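Local coordinates for protein YCGM (Escherichia coli, PDB 1NR9) that is of unknown function but has the fold of the fumarylacetoacetate hydrolase family and binds a magnesium ion, at residues A[53-56]-A[57-60]; A[111-115]-A[116-120]; A[134-138]-A[139-143]; A[162-165]-A[166-169]. All blocks are in the same frame, centred on the assembly; numbering follows the deposited sequence.

In the fold
All four contacts are local turns where a strand or helix ends in this fumarylacetoacetate hydrolase fold. Interactions 1, 2 and 4 are partly buried, whereas interaction 3 is a surface contact. Interactions 1 and 3 follow neighbouring parallel strands of the mixed sheet, 53-55 and 130-137, with nearest atoms about 5 Å apart. Interaction 4 leaves the edge strand 157-163 of the separate antiparallel sheet. Interaction 2, which closes helix 107-116, lies farthest from the chain centre, yet part of it is covered by the second subunit. Chemistry follows place: a carboxylate and a guanidinium pair in interaction 1, backbone capping dominates interaction 2, 134-143 is largely apolar, and interaction 4 joins threonines to an aspartate and a buried selenomethionine.

Interaction 1. Residues A[53-56]-A[57-60]; sequences LCDL and RQPL
Asp55 and Arg57 meet across a type I beta turn that runs from Asp55 to Gln58 and takes the chain out of strand 53-55, in the mixed sheet of this fumarylacetoacetate hydrolase fold. Two backbone-directed bonds shape the turn. The amide N of Arg57 donates to Asp55 OD1 at 3.0 Å, closing an Asx turn; it comes from above the carboxylate plane, 38° out of it. The turn's own bond, from Gln58 N to Asp55 O, is weak and long at 3.4 Å. The charged contact uses the other carboxylate oxygen. Asp55 OD2 lies 2.9 Å from Arg57 NH1, but over a face of the guanidinium, with the two planes 56° apart, so this is a salt bridge by charge and not by a directed N-H. Bends at chi2 and chi3 fold the arginine chain back over the aspartate, and Arg57 CD passes near Asp55 OD1. Aspartate CG is anti to the backbone N (chi1 -157°), which turns the carboxylate toward the residues that follow it. Apolar contacts lie apart from the charges. Leu56 CD1 and Leu60 CD1 approach to 4.2 Å, and both leucines also pack on Pro131 of the neighbouring strand 130-137. Gln58 CG rests 4.1 Å from Asp55 CB. Beyond the turn, Leu60 bonds through its backbone to Arg219 and Leu221, which ties the loop to the C-terminal end of the chain. One water joins the two arms of the stretch, donating to Asp55 O and to Pro59 O, each at 2.9 Å.

Interaction 2. Residues A[111-115]-A[116-120]; sequences GKMKK and AGQPW
A Schellman motif ends helix 107-116, with Met113 and Lys114 of its last turn gripped by Gly117 and Gln118. Gln118 N donates to Met113 O at 3.0 Å, the outer bond of the pair, and Gly117 N donates to Lys114 O at 2.8 Å, the inner one. Gly117 carries the positive phi (59°) that turns the chain out of the helix. Ala116 N adds two weak bonds, to Lys112 O and to Met113 O, so amides of the turn reach the carbonyls of Lys112, Met113 and Lys114. Side chains fill the angle between helix and loop. Met113, modelled as selenomethionine, bends at chi2 and chi3 to turn toward the loop: SE comes 3.4 Å from Pro119 O, while CE reaches Gln118 OE1 at 3.5 Å. The glutamine chain, extended beyond CG, lies aslant over that end. On another part of the helix, Lys114 runs extended, and its CE meets the benzo part of Trp120 obliquely, 3.9 Å from CZ2. Trp120 CD1 lies 4.3 Å from Met113 CB, so the indole touches both neighbouring residues of the helix. The second subunit continues the packing. Its Trp120 NE1 makes a weak hydrogen bond to Gly117 O, its Gly117 touches Lys114, and its Val44 and Leu45 lie on Gln118 and Pro119. The side chain of Trp120 is about 7 Å from a bound magnesium ion. The positive phi of Gly117 and the paired bonds from Gly117 N and Gln118 N make this a Schellman C-cap, here set at a subunit interface.

Interaction 3. Residues A[134-138]-A[139-143]; sequences GFIPA and AEFTG
Ile136 and Phe141 meet with a methyl at the ring edge around the turn that ends strand 130-137 of the mixed sheet, where Ala139 is the centre of an inverse gamma turn. Ile136 CG2 lies in the plane of the Phe141 ring, 3.9 Å from CD1. The same methyl also packs against the phenylalanine backbone, 3.6 Å from CA. It is placed there because CG2 stands anti to the isoleucine's backbone N. The Phe141 ring also meets Tyr98, with planes at about 40°, and touches Phe211, which Ile136 touches too. The strand end and the loop thus share apolar cover from strand 206-211. Pro137 and Glu140 are set differently: they lie alongside, pointing the same way, with Pro137 CB 3.5 Å from Glu140 CB. The glutamate chain is extended beyond CG (chi2 158°) and follows the pyrrolidine ring, so that its carboxylate OE2 comes to 3.8 Å from Pro137 CG. The carboxylate meets the aliphatic ring here by van der Waals contact. Two weak backbone bonds converge on one acceptor, Ala138 O. It takes Glu140 N, the gamma-turn bond, and also Phe141 N, at 3.0 Å and 3.3 Å.

Interaction 4. Residues A[162-165]-A[166-169]; sequences GTTA and DMIH
Strand 157-163 runs into a short 3-10 turn in which Asp166 N donates to Thr163 O at 3.1 Å and Met167 N donates to Thr164 O at 3.2 Å. Two threonines then meet the residues three positions on. The Thr163 and Asp166 side chains cross at about a right angle, the methyl CG2 of Thr163 lying beside the carboxylate, nearest OD2. That methyl sits between the threonine's backbone N and carbonyl carbon, while OG1, anti to N (chi1 -178°), is directed elsewhere and makes weak hydrogen bonds with Asn147 OD1 and Thr148 O. Thr164 and Met167, modelled as selenomethionine, run alongside each other and point the same way. Thr164 CG2 is 4.1 Å from Met167 SE, and Met167 CB packs 3.4 Å from Thr164 O. Thr164 OG1 bonds to Thr148 O, and Gln146 NE2 bonds to Thr164 O, so this buried threonine is tied to the neighbouring loop by both its hydroxyl and its carbonyl. Across the turn itself, the threonines offer methyls, not hydroxyls: backbone bonds close it, and their OG1 atoms serve to fasten it to residues 147-148.

Interaction 1. Residues A[53-56]-A[57-60]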
loop_
_atom_site.group_PDB
_atom_site.type_symbol
_atom_site.label_atom_id
_atom_site.label_comp_id
_atom_site.label_asym_id
_atom_site.label_seq_id
_atom_site.Cartn_x
_atom_site.Cartn_y
_atom_site.Cartn_z
ATOM N N LEU A 53 -10.346 2.433 0.228
ATOM C CA LEU A 53 -11.170 3.297 1.061
ATOM C C LEU A 53 -12.560 3.478 0.465
ATOM O O LEU A 53 -12.699 3.589 -0.756
ATOM C CB LEU A 53 -10.505 4.671 1.177
ATOM C CG LEU A 53 -9.326 4.820 2.142
ATOM C CD1 LEU A 53 -8.607 6.149 1.939
ATOM C CD2 LEU A 53 -9.872 4.704 3.555
ATOM N N CYS A 54 -13.588 3.509 1.316
ATOM C CA CYS A 54 -14.949 3.728 0.834
ATOM C C CYS A 54 -15.921 4.108 1.938
ATOM O O CYS A 54 -15.702 3.813 3.108
ATOM C CB CYS A 54 -15.473 2.506 0.085
ATOM S SG CYS A 54 -15.686 1.068 1.097
ATOM N N ASP A 55 -16.996 4.783 1.548
ATOM C CA ASP A 55 -18.020 5.226 2.481
ATOM C C ASP A 55 -18.725 4.052 3.187
ATOM O O ASP A 55 -19.362 3.214 2.538
ATOM C CB ASP A 55 -19.050 6.059 1.732
ATOM C CG ASP A 55 -19.797 6.993 2.638
ATOM O OD1 ASP A 55 -19.997 6.634 3.821
ATOM O OD2 ASP A 55 -20.194 8.085 2.170
ATOM N N LEU A 56 -18.621 3.999 4.517
ATOM C CA LEU A 56 -19.246 2.926 5.296
ATOM C C LEU A 56 -20.763 3.048 5.353
ATOM O O LEU A 56 -21.456 2.096 5.714
ATOM C CB LEU A 56 -18.692 2.918 6.727
ATOM C CG LEU A 56 -19.204 1.827 7.683
ATOM C CD1 LEU A 56 -19.016 0.443 7.072
ATOM C CD2 LEU A 56 -18.451 1.922 9.007
ATOM N N ARG A 57 -21.272 4.223 4.988
ATOM C CA ARG A 57 -22.702 4.479 5.029
ATOM C C ARG A 57 -23.452 3.941 3.824
ATOM O O ARG A 57 -24.668 3.765 3.877
ATOM C CB ARG A 57 -22.964 5.980 5.168
ATOM C CG ARG A 57 -22.539 6.575 6.503
ATOM C CD ARG A 57 -21.759 7.852 6.268
ATOM N NE ARG A 57 -22.550 8.816 5.513
ATOM C CZ ARG A 57 -22.049 9.719 4.676
ATOM N NH1 ARG A 57 -20.742 9.803 4.462
ATOM N NH2 ARG A 57 -22.866 10.544 4.043
ATOM N N GLN A 58 -22.739 3.680 2.740
ATOM C CA GLN A 58 -23.371 3.171 1.532
ATOM C C GLN A 58 -23.223 1.656 1.448
ATOM O O GLN A 58 -22.384 1.061 2.142
ATOM C CB GLN A 58 -22.754 3.830 0.295
ATOM C CG GLN A 58 -22.856 5.347 0.288
ATOM C CD GLN A 58 -24.253 5.852 0.644
ATOM O OE1 GLN A 58 -25.247 5.481 0.011
ATOM N NE2 GLN A 58 -24.333 6.708 1.662
ATOM N N PRO A 59 -24.048 1.001 0.613
ATOM C CA PRO A 59 -23.941 -0.454 0.496
ATOM C C PRO A 59 -22.480 -0.854 0.357
ATOM O O PRO A 59 -21.685 -0.100 -0.195
ATOM C CB PRO A 59 -24.754 -0.755 -0.759
ATOM C CG PRO A 59 -25.881 0.245 -0.648
ATOM C CD PRO A 59 -25.166 1.520 -0.201
ATOM N N LEU A 60 -22.134 -2.033 0.866
ATOM C CA LEU A 60 -20.765 -2.528 0.801
ATOM C C LEU A 60 -20.550 -3.516 -0.343
ATOM O O LEU A 60 -21.333 -4.443 -0.541
ATOM C CB LEU A 60 -20.377 -3.194 2.130
ATOM C CG LEU A 60 -20.562 -2.339 3.380
ATOM C CD1 LEU A 60 -19.670 -2.865 4.495
ATOM C CD2 LEU A 60 -20.205 -0.894 3.068
HETATM O O HOH W 1 -19.206 1.287 0.320
#

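Interaction 2. Residues A[111-115]-A[116-120]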
loop_
_atom_site.group_PDB
_atom_site.type_symbol
_atom_site.label_atom_id
_atom_site.label_comp_id
_atom_site.label_asym_id
_atom_site.label_seq_id
_atom_site.Cartn_x
_atom_site.Cartn_y
_atom_site.Cartn_z
ATOM N N GLY A 111 -4.591 -16.944 4.263
ATOM C CA GLY A 111 -4.025 -18.197 4.733
ATOM C C GLY A 111 -3.007 -18.697 3.723
ATOM O O GLY A 111 -1.903 -19.096 4.083
ATOM N N LYS A 112 -3.366 -18.671 2.446
ATOM C CA LYS A 112 -2.442 -19.122 1.428
ATOM C C LYS A 112 -1.188 -18.248 1.488
ATOM O O LYS A 112 -0.068 -18.756 1.406
ATOM C CB LYS A 112 -3.101 -19.048 0.056
ATOM C CG LYS A 112 -4.357 -19.896 -0.049
ATOM C CD LYS A 112 -4.944 -19.852 -1.457
ATOM C CE LYS A 112 -6.219 -20.676 -1.567
ATOM N NZ LYS A 112 -6.821 -20.575 -2.929
HETATM N N MSE A 113 -1.380 -16.939 1.663
HETATM C CA MSE A 113 -0.262 -15.998 1.746
HETATM C C MSE A 113 0.654 -16.301 2.941
HETATM O O MSE A 113 1.863 -16.451 2.770
HETATM C CB MSE A 113 -0.779 -14.553 1.835
HETATM C CG MSE A 113 -1.672 -14.104 0.664
HETATM SE SE MSE A 113 -0.860 -14.012 -1.133
HETATM C CE MSE A 113 -1.375 -15.765 -1.802
ATOM N N LYS A 114 0.093 -16.395 4.147
ATOM C CA LYS A 114 0.910 -16.696 5.328
ATOM C C LYS A 114 1.721 -17.983 5.138
ATOM O O LYS A 114 2.946 -17.984 5.274
ATOM C CB LYS A 114 0.042 -16.849 6.576
ATOM C CG LYS A 114 -0.484 -15.562 7.173
ATOM C CD LYS A 114 -1.343 -15.884 8.392
ATOM C CE LYS A 114 -2.080 -14.661 8.901
ATOM N NZ LYS A 114 -3.123 -14.993 9.922
ATOM N N LYS A 115 1.038 -19.082 4.834
ATOM C CA LYS A 115 1.724 -20.352 4.631
ATOM C C LYS A 115 2.847 -20.196 3.603
ATOM O O LYS A 115 3.848 -20.917 3.652
ATOM C CB LYS A 115 0.741 -21.428 4.160
ATOM C CG LYS A 115 -0.099 -22.051 5.266
ATOM C CD LYS A 115 -0.963 -21.019 5.984
ATOM C CE LYS A 115 -1.947 -21.677 6.945
ATOM N NZ LYS A 115 -2.938 -20.700 7.476
ATOM N N ALA A 116 2.682 -19.240 2.690
ATOM C CA ALA A 116 3.671 -19.004 1.646
ATOM C C ALA A 116 4.650 -17.871 1.954
ATOM O O ALA A 116 5.620 -17.670 1.216
ATOM C CB ALA A 116 2.971 -18.731 0.331
ATOM N N GLY A 117 4.410 -17.147 3.045
ATOM C CA GLY A 117 5.277 -16.036 3.396
ATOM C C GLY A 117 5.256 -15.054 2.240
ATOM O O GLY A 117 6.302 -14.610 1.762
ATOM N N GLN A 118 4.051 -14.722 1.783
ATOM C CA GLN A 118 3.877 -13.816 0.660
ATOM C C GLN A 118 3.176 -12.520 1.043
ATOM O O GLN A 118 2.517 -12.442 2.087
ATOM C CB GLN A 118 3.088 -14.508 -0.443
ATOM C CG GLN A 118 3.725 -15.763 -0.944
ATOM C CD GLN A 118 3.195 -16.161 -2.304
ATOM O OE1 GLN A 118 1.988 -16.098 -2.556
ATOM N NE2 GLN A 118 4.095 -16.581 -3.193
ATOM N N PRO A 119 3.293 -11.486 0.184
ATOM C CA PRO A 119 2.661 -10.201 0.463
ATOM C C PRO A 119 1.204 -10.432 0.849
ATOM O O PRO A 119 0.612 -11.444 0.494
ATOM C CB PRO A 119 2.807 -9.453 -0.862
ATOM C CG PRO A 119 4.005 -10.072 -1.496
ATOM C CD PRO A 119 3.798 -11.516 -1.201
ATOM N N TRP A 120 0.628 -9.484 1.566
ATOM C CA TRP A 120 -0.743 -9.604 2.018
ATOM C C TRP A 120 -1.729 -8.790 1.197
ATOM O O TRP A 120 -2.944 -8.963 1.327
ATOM C CB TRP A 120 -0.816 -9.136 3.456
ATOM C CG TRP A 120 -0.363 -10.134 4.445
ATOM C CD1 TRP A 120 0.448 -11.218 4.230
ATOM C CD2 TRP A 120 -0.672 -10.129 5.834
ATOM N NE1 TRP A 120 0.661 -11.882 5.413
ATOM C CE2 TRP A 120 -0.013 -11.231 6.411
ATOM C CE3 TRP A 120 -1.442 -9.293 6.648
ATOM C CZ2 TRP A 120 -0.107 -11.525 7.767
ATOM C CZ3 TRP A 120 -1.535 -9.584 7.997
ATOM C CH2 TRP A 120 -0.865 -10.692 8.545
#

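Interaction 3. Residues A[134-138]-A[139-143]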
loop_
_atom_site.group_PDB
_atom_site.type_symbol
_atom_site.label_atom_id
_atom_site.label_comp_id
_atom_site.label_asym_id
_atom_site.label_seq_id
_atom_site.Cartn_x
_atom_site.Cartn_y
_atom_site.Cartn_z
ATOM N N GLY A 134 -17.471 8.470 9.176
ATOM C CA GLY A 134 -17.017 9.845 9.178
ATOM C C GLY A 134 -16.134 9.970 10.405
ATOM O O GLY A 134 -16.065 9.034 11.199
ATOM N N PHE A 135 -15.468 11.107 10.578
ATOM C CA PHE A 135 -14.590 11.294 11.724
ATOM C C PHE A 135 -15.081 12.321 12.715
ATOM O O PHE A 135 -15.748 13.288 12.358
ATOM C CB PHE A 135 -13.193 11.714 11.275
ATOM C CG PHE A 135 -12.400 10.611 10.662
ATOM C CD1 PHE A 135 -12.271 10.518 9.280
ATOM C CD2 PHE A 135 -11.774 9.662 11.468
ATOM C CE1 PHE A 135 -11.521 9.490 8.701
ATOM C CE2 PHE A 135 -11.025 8.633 10.906
ATOM C CZ PHE A 135 -10.898 8.545 9.519
ATOM N N ILE A 136 -14.724 12.107 13.973
ATOM C CA ILE A 136 -15.096 13.023 15.032
ATOM C C ILE A 136 -13.808 13.750 15.423
ATOM O O ILE A 136 -12.815 13.119 15.815
ATOM C CB ILE A 136 -15.668 12.257 16.229
ATOM C CG1 ILE A 136 -17.055 11.728 15.872
ATOM C CG2 ILE A 136 -15.735 13.147 17.448
ATOM C CD1 ILE A 136 -17.570 10.722 16.870
ATOM N N PRO A 137 -13.803 15.088 15.287
ATOM C CA PRO A 137 -12.652 15.938 15.610
ATOM C C PRO A 137 -12.005 15.546 16.923
ATOM O O PRO A 137 -12.698 15.263 17.899
ATOM C CB PRO A 137 -13.262 17.328 15.641
ATOM C CG PRO A 137 -14.294 17.236 14.537
ATOM C CD PRO A 137 -14.947 15.903 14.835
ATOM N N ALA A 138 -10.679 15.522 16.949
ATOM C CA ALA A 138 -9.959 15.136 18.157
ATOM C C ALA A 138 -10.505 15.836 19.393
ATOM O O ALA A 138 -10.919 15.183 20.351
ATOM C CB ALA A 138 -8.485 15.437 18.002
ATOM N N ALA A 139 -10.508 17.166 19.363
ATOM C CA ALA A 139 -10.999 17.951 20.489
ATOM C C ALA A 139 -12.503 18.179 20.373
ATOM O O ALA A 139 -12.992 19.305 20.457
ATOM C CB ALA A 139 -10.257 19.283 20.556
ATOM N N GLU A 140 -13.233 17.090 20.181
ATOM C CA GLU A 140 -14.680 17.140 20.046
ATOM C C GLU A 140 -15.162 15.738 20.374
ATOM O O GLU A 140 -16.355 15.484 20.519
ATOM C CB GLU A 140 -15.055 17.530 18.614
ATOM C CG GLU A 140 -16.508 17.940 18.420
ATOM C CD GLU A 140 -16.713 18.798 17.177
ATOM O OE1 GLU A 140 -16.081 19.875 17.078
ATOM O OE2 GLU A 140 -17.508 18.402 16.300
ATOM N N PHE A 141 -14.199 14.833 20.505
ATOM C CA PHE A 141 -14.467 13.444 20.833
ATOM C C PHE A 141 -14.747 13.385 22.324
ATOM O O PHE A 141 -13.862 13.655 23.144
ATOM C CB PHE A 141 -13.238 12.590 20.503
ATOM C CG PHE A 141 -13.441 11.113 20.696
ATOM C CD1 PHE A 141 -14.154 10.368 19.765
ATOM C CD2 PHE A 141 -12.909 10.463 21.812
ATOM C CE1 PHE A 141 -14.335 8.991 19.937
ATOM C CE2 PHE A 141 -13.086 9.086 21.994
ATOM C CZ PHE A 141 -13.804 8.351 21.049
ATOM N N THR A 142 -15.979 13.051 22.685
ATOM C CA THR A 142 -16.324 12.961 24.093
ATOM C C THR A 142 -15.930 11.580 24.584
ATOM O O THR A 142 -16.477 10.576 24.129
ATOM C CB THR A 142 -17.835 13.145 24.328
ATOM O OG1 THR A 142 -18.261 14.400 23.783
ATOM C CG2 THR A 142 -18.140 13.123 25.816
ATOM N N GLY A 143 -14.970 11.527 25.501
ATOM C CA GLY A 143 -14.548 10.243 26.026
ATOM C C GLY A 143 -13.081 9.956 25.803
ATOM O O GLY A 143 -12.372 10.740 25.163
#

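Interaction 4. Residues A[162-165]-A[166-169]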
loop_
_atom_site.group_PDB
_atom_site.type_symbol
_atom_site.label_atom_id
_atom_site.label_comp_id
_atom_site.label_asym_id
_atom_site.label_seq_id
_atom_site.Cartn_x
_atom_site.Cartn_y
_atom_site.Cartn_z
ATOM N N GLY A 162 -15.939 -5.060 22.416
ATOM C CA GLY A 162 -14.702 -4.896 23.151
ATOM C C GLY A 162 -14.505 -3.424 23.436
ATOM O O GLY A 162 -15.347 -2.602 23.063
ATOM N N THR A 163 -13.403 -3.085 24.097
ATOM C CA THR A 163 -13.089 -1.693 24.419
ATOM C C THR A 163 -11.658 -1.380 23.975
ATOM O O THR A 163 -10.824 -2.279 23.814
ATOM C CB THR A 163 -13.204 -1.422 25.940
ATOM O OG1 THR A 163 -12.926 -0.045 26.213
ATOM C CG2 THR A 163 -12.217 -2.275 26.705
ATOM N N THR A 164 -11.373 -0.104 23.781
ATOM C CA THR A 164 -10.050 0.302 23.350
ATOM C C THR A 164 -8.983 0.004 24.397
ATOM O O THR A 164 -7.791 -0.063 24.089
ATOM C CB THR A 164 -10.049 1.773 23.040
ATOM O OG1 THR A 164 -11.162 2.056 22.193
ATOM C CG2 THR A 164 -8.774 2.157 22.334
ATOM N N ALA A 165 -9.411 -0.179 25.637
ATOM C CA ALA A 165 -8.477 -0.475 26.707
ATOM C C ALA A 165 -7.814 -1.852 26.527
ATOM O O ALA A 165 -6.772 -2.123 27.123
ATOM C CB ALA A 165 -9.200 -0.406 28.046
ATOM N N ASP A 166 -8.406 -2.716 25.705
ATOM C CA ASP A 166 -7.847 -4.054 25.486
ATOM C C ASP A 166 -6.785 -4.117 24.388
ATOM O O ASP A 166 -6.378 -5.204 23.967
ATOM C CB ASP A 166 -8.956 -5.059 25.155
ATOM C CG ASP A 166 -9.970 -5.203 26.271
ATOM O OD1 ASP A 166 -9.555 -5.343 27.441
ATOM O OD2 ASP A 166 -11.186 -5.188 25.970
HETATM N N MSE A 167 -6.348 -2.956 23.913
HETATM C CA MSE A 167 -5.325 -2.887 22.874
HETATM C C MSE A 167 -3.974 -3.246 23.483
HETATM O O MSE A 167 -3.673 -2.825 24.600
HETATM C CB MSE A 167 -5.248 -1.466 22.335
HETATM C CG MSE A 167 -5.614 -1.292 20.884
HETATM SE SE MSE A 167 -5.515 0.590 20.424
HETATM C CE MSE A 167 -4.000 0.581 19.246
ATOM N N ILE A 168 -3.157 -4.012 22.767
ATOM C CA ILE A 168 -1.837 -4.361 23.290
ATOM C C ILE A 168 -0.946 -3.122 23.213
ATOM O O ILE A 168 -0.412 -2.664 24.233
ATOM C CB ILE A 168 -1.187 -5.489 22.486
ATOM C CG1 ILE A 168 -2.103 -6.706 22.483
ATOM C CG2 ILE A 168 0.166 -5.841 23.083
ATOM C CD1 ILE A 168 -2.571 -7.096 23.860
ATOM N N HIS A 169 -0.785 -2.593 21.999
ATOM C CA HIS A 169 -0.005 -1.375 21.764
ATOM C C HIS A 169 -1.042 -0.257 21.696
ATOM O O HIS A 169 -1.913 -0.261 20.832
ATOM C CB HIS A 169 0.742 -1.473 20.441
ATOM C CG HIS A 169 1.577 -2.707 20.321
ATOM N ND1 HIS A 169 2.872 -2.777 20.789
ATOM C CD2 HIS A 169 1.281 -3.938 19.839
ATOM C CE1 HIS A 169 3.336 -4.001 20.601
ATOM N NE2 HIS A 169 2.392 -4.725 20.027
#